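Local coordinates for protein ribose-phosphate pyrophosphokinase (Sulfolobus solfataricus, PDB 4TWB) that catalyses the transfer of the pyrophosphoryl group of ATP to the 1-hydroxyl of ribose 5-phosphate, making phosphoribosyl diphosphate with magnesium as cofactor, at residues D13-K18 and D282-I287. Residues are numbered along the deposited sequence; the frame is centred on the assembly and turned at random.
Sequences DESLSK and DVSQSI
An Asx turn at the start of the C-terminal helix 284-289 meets helix 12-20 of the N-terminal domain, with Ser15 facing Asp282 and Ser284, and the end of Leu16 reaching Ser284 and Ile287. The turn is identified by the bond from Ser284 N to Asp282 OD1, 2.9 Å long with an angle of 161° at the hydrogen; the donor stands above the carboxylate plane, 39° out of it. Asp282 has CG anti to its backbone N (chi1 167°), which carries the carboxylate forward to the helix start. OD2 turns to the neighbouring helix: Ser15 OG donates to it in a weak bond of 3.3 Å. The Ser15 hydroxyl lies beside that of Ser284 too, OG to OG 2.6 Å, so three polar side chains gather at this corner. The side-chain amide of Asn269 adds a weak hydrogen bond to OD1, and Gln147 holds the Asp282 carbonyl. An alanine in place of Asp282 would probably leave Ser284 N without its side-chain acceptor and Ser15 OG without its weak carboxylate partner. Beside this polar corner, Leu16 lays CD2 against the backbone carbonyl of Ser284, 3.5 Å from Ser284 O, while its CD1 makes the apolar contact, meeting Ile287 CG2 at 4.1 Å; the two branched side chains cross at about a right angle. Ile3 of strand 2-5 also touches Leu16. The nearest CA pair is Leu16 and Ser284, 5.9 Å apart, and 193 Å² is buried in all. Away from the annotated sites, this is structural packing in a phosphoribosyltransferase-like fold: the final helix, following edge strand 279-281 of the six-stranded parallel sheet and begun by an Asx turn, rests against helix 12-20 beside the seven-stranded sheet.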
ATOM      1  N   ASP A  13     -19.894   4.138   7.588  1.00 41.42           N
ATOM      2  CA  ASP A  13     -20.769   3.405   6.676  1.00 46.68           C
ATOM      3  C   ASP A  13     -22.105   3.057   7.352  1.00 48.87           C
ATOM      4  O   ASP A  13     -23.171   3.209   6.760  1.00 42.94           O
ATOM      5  CB  ASP A  13     -20.074   2.140   6.145  1.00 38.60           C
ATOM      6  CG  ASP A  13     -19.661   1.177   7.260  1.00 54.81           C
ATOM      7  OD1 ASP A  13     -19.332   1.636   8.386  1.00 59.08           O
ATOM      8  OD2 ASP A  13     -19.658  -0.047   7.005  1.00 43.58           O
ATOM      9  N   GLU A  14     -22.039   2.609   8.602  1.00 41.92           N
ATOM     10  CA  GLU A  14     -23.233   2.227   9.338  1.00 45.11           C
ATOM     11  C   GLU A  14     -24.129   3.402   9.679  1.00 55.86           C
ATOM     12  O   GLU A  14     -25.346   3.333   9.510  1.00 54.02           O
ATOM     13  CB  GLU A  14     -22.861   1.493  10.614  1.00 47.55           C
ATOM     14  CG  GLU A  14     -22.443   0.080  10.345  1.00 82.43           C
ATOM     15  CD  GLU A  14     -23.186  -0.897  11.222  1.00111.66           C
ATOM     16  OE1 GLU A  14     -23.689  -0.458  12.284  1.00108.46           O
ATOM     17  OE2 GLU A  14     -23.250  -2.100  10.861  1.00108.15           O
ATOM     18  N   SER A  15     -23.539   4.484  10.167  1.00 46.46           N
ATOM     19  CA  SER A  15     -24.365   5.628  10.523  1.00 57.86           C
ATOM     20  C   SER A  15     -24.874   6.371   9.275  1.00 48.57           C
ATOM     21  O   SER A  15     -25.963   6.939   9.295  1.00 52.60           O
ATOM     22  CB  SER A  15     -23.692   6.549  11.566  1.00 46.18           C
ATOM     23  OG  SER A  15     -22.727   7.400  10.991  1.00 56.00           O
ATOM     24  N   LEU A  16     -24.120   6.332   8.181  1.00 38.80           N
ATOM     25  CA  LEU A  16     -24.636   6.871   6.925  1.00 45.53           C
ATOM     26  C   LEU A  16     -25.829   6.057   6.412  1.00 53.09           C
ATOM     27  O   LEU A  16     -26.697   6.575   5.703  1.00 50.30           O
ATOM     28  CB  LEU A  16     -23.552   6.915   5.847  1.00 37.38           C
ATOM     29  CG  LEU A  16     -22.633   8.138   5.790  1.00 53.70           C
ATOM     30  CD1 LEU A  16     -21.782   8.038   4.536  1.00 33.70           C
ATOM     31  CD2 LEU A  16     -23.407   9.475   5.825  1.00 30.92           C
ATOM     32  N   SER A  17     -25.855   4.776   6.764  1.00 44.10           N
ATOM     33  CA  SER A  17     -26.960   3.905   6.380  1.00 52.14           C
ATOM     34  C   SER A  17     -28.253   4.310   7.087  1.00 54.01           C
ATOM     35  O   SER A  17     -29.307   4.391   6.464  1.00 56.85           O
ATOM     36  CB  SER A  17     -26.624   2.445   6.703  1.00 52.65           C
ATOM     37  OG  SER A  17     -27.678   1.592   6.308  1.00 37.20           O
ATOM     38  N   LYS A  18     -28.171   4.549   8.394  1.00 44.99           N
ATOM     39  CA  LYS A  18     -29.311   5.049   9.155  1.00 51.32           C
ATOM     40  C   LYS A  18     -29.763   6.402   8.616  1.00 50.45           C
ATOM     41  O   LYS A  18     -30.898   6.558   8.175  1.00 54.44           O
ATOM     42  CB  LYS A  18     -28.964   5.163  10.648  1.00 49.72           C
ATOM     43  CG  LYS A  18     -28.690   3.809  11.323  1.00 58.55           C
ATOM     44  CD  LYS A  18     -28.446   3.935  12.828  1.00 83.19           C
ATOM     45  CE  LYS A  18     -29.739   4.206  13.615  1.00110.70           C
ATOM     46  NZ  LYS A  18     -30.189   5.639  13.611  1.00 70.36           N
ATOM     47  N   ASP A 282     -18.594  12.358  15.353  1.00 40.10           N
ATOM     48  CA  ASP A 282     -18.970  11.532  14.204  1.00 37.34           C
ATOM     49  C   ASP A 282     -19.465  12.467  13.097  1.00 38.74           C
ATOM     50  O   ASP A 282     -20.531  13.065  13.203  1.00 39.95           O
ATOM     51  CB  ASP A 282     -20.045  10.509  14.611  1.00 28.32           C
ATOM     52  CG  ASP A 282     -20.702   9.826  13.426  1.00 50.53           C
ATOM     53  OD1 ASP A 282     -20.245  10.029  12.277  1.00 38.52           O
ATOM     54  OD2 ASP A 282     -21.687   9.083  13.662  1.00 51.02           O
ATOM     55  N   VAL A 283     -18.672  12.596  12.046  1.00 32.13           N
ATOM     56  CA  VAL A 283     -18.933  13.569  10.999  1.00 34.26           C
ATOM     57  C   VAL A 283     -19.809  13.024   9.877  1.00 44.06           C
ATOM     58  O   VAL A 283     -19.906  13.647   8.812  1.00 40.88           O
ATOM     59  CB  VAL A 283     -17.620  14.071  10.362  1.00 40.77           C
ATOM     60  CG1 VAL A 283     -16.857  14.942  11.348  1.00 31.43           C
ATOM     61  CG2 VAL A 283     -16.765  12.886   9.877  1.00 29.99           C
ATOM     62  N   SER A 284     -20.440  11.871  10.107  1.00 38.29           N
ATOM     63  CA  SER A 284     -21.343  11.296   9.108  1.00 35.99           C
ATOM     64  C   SER A 284     -22.447  12.287   8.721  1.00 38.97           C
ATOM     65  O   SER A 284     -22.789  12.433   7.550  1.00 35.69           O
ATOM     66  CB  SER A 284     -21.968  10.011   9.635  1.00 32.93           C
ATOM     67  OG  SER A 284     -20.975   9.150  10.128  1.00 43.78           O
ATOM     68  N   GLN A 285     -23.005  12.961   9.720  1.00 47.02           N
ATOM     69  CA  GLN A 285     -24.044  13.956   9.476  1.00 45.41           C
ATOM     70  C   GLN A 285     -23.593  15.046   8.482  1.00 41.70           C
ATOM     71  O   GLN A 285     -24.349  15.441   7.591  1.00 44.29           O
ATOM     72  CB  GLN A 285     -24.514  14.569  10.802  1.00 49.39           C
ATOM     73  CG  GLN A 285     -25.844  15.304  10.705  1.00 90.62           C
ATOM     74  CD  GLN A 285     -26.951  14.458  10.073  1.00102.32           C
ATOM     75  OE1 GLN A 285     -27.470  13.520  10.696  1.00 78.04           O
ATOM     76  NE2 GLN A 285     -27.332  14.804   8.836  1.00 67.11           N
ATOM     77  N   SER A 286     -22.358  15.522   8.630  1.00 37.76           N
ATOM     78  CA  SER A 286     -21.795  16.505   7.708  1.00 27.84           C
ATOM     79  C   SER A 286     -21.550  15.921   6.316  1.00 41.47           C
ATOM     80  O   SER A 286     -21.720  16.608   5.301  1.00 38.52           O
ATOM     81  CB  SER A 286     -20.495  17.089   8.262  1.00 29.09           C
ATOM     82  OG  SER A 286     -20.732  17.921   9.392  1.00 49.91           O
ATOM     83  N   ILE A 287     -21.140  14.653   6.262  1.00 41.32           N
ATOM     84  CA  ILE A 287     -20.912  13.989   4.979  1.00 38.26           C
ATOM     85  C   ILE A 287     -22.241  13.812   4.243  1.00 38.82           C
ATOM     86  O   ILE A 287     -22.310  14.023   3.034  1.00 33.34           O
ATOM     87  CB  ILE A 287     -20.194  12.626   5.147  1.00 38.66           C
ATOM     88  CG1 ILE A 287     -18.722  12.830   5.498  1.00 38.57           C
ATOM     89  CG2 ILE A 287     -20.262  11.821   3.876  1.00 33.51           C
ATOM     90  CD1 ILE A 287     -18.096  11.616   6.187  1.00 29.45           C
TER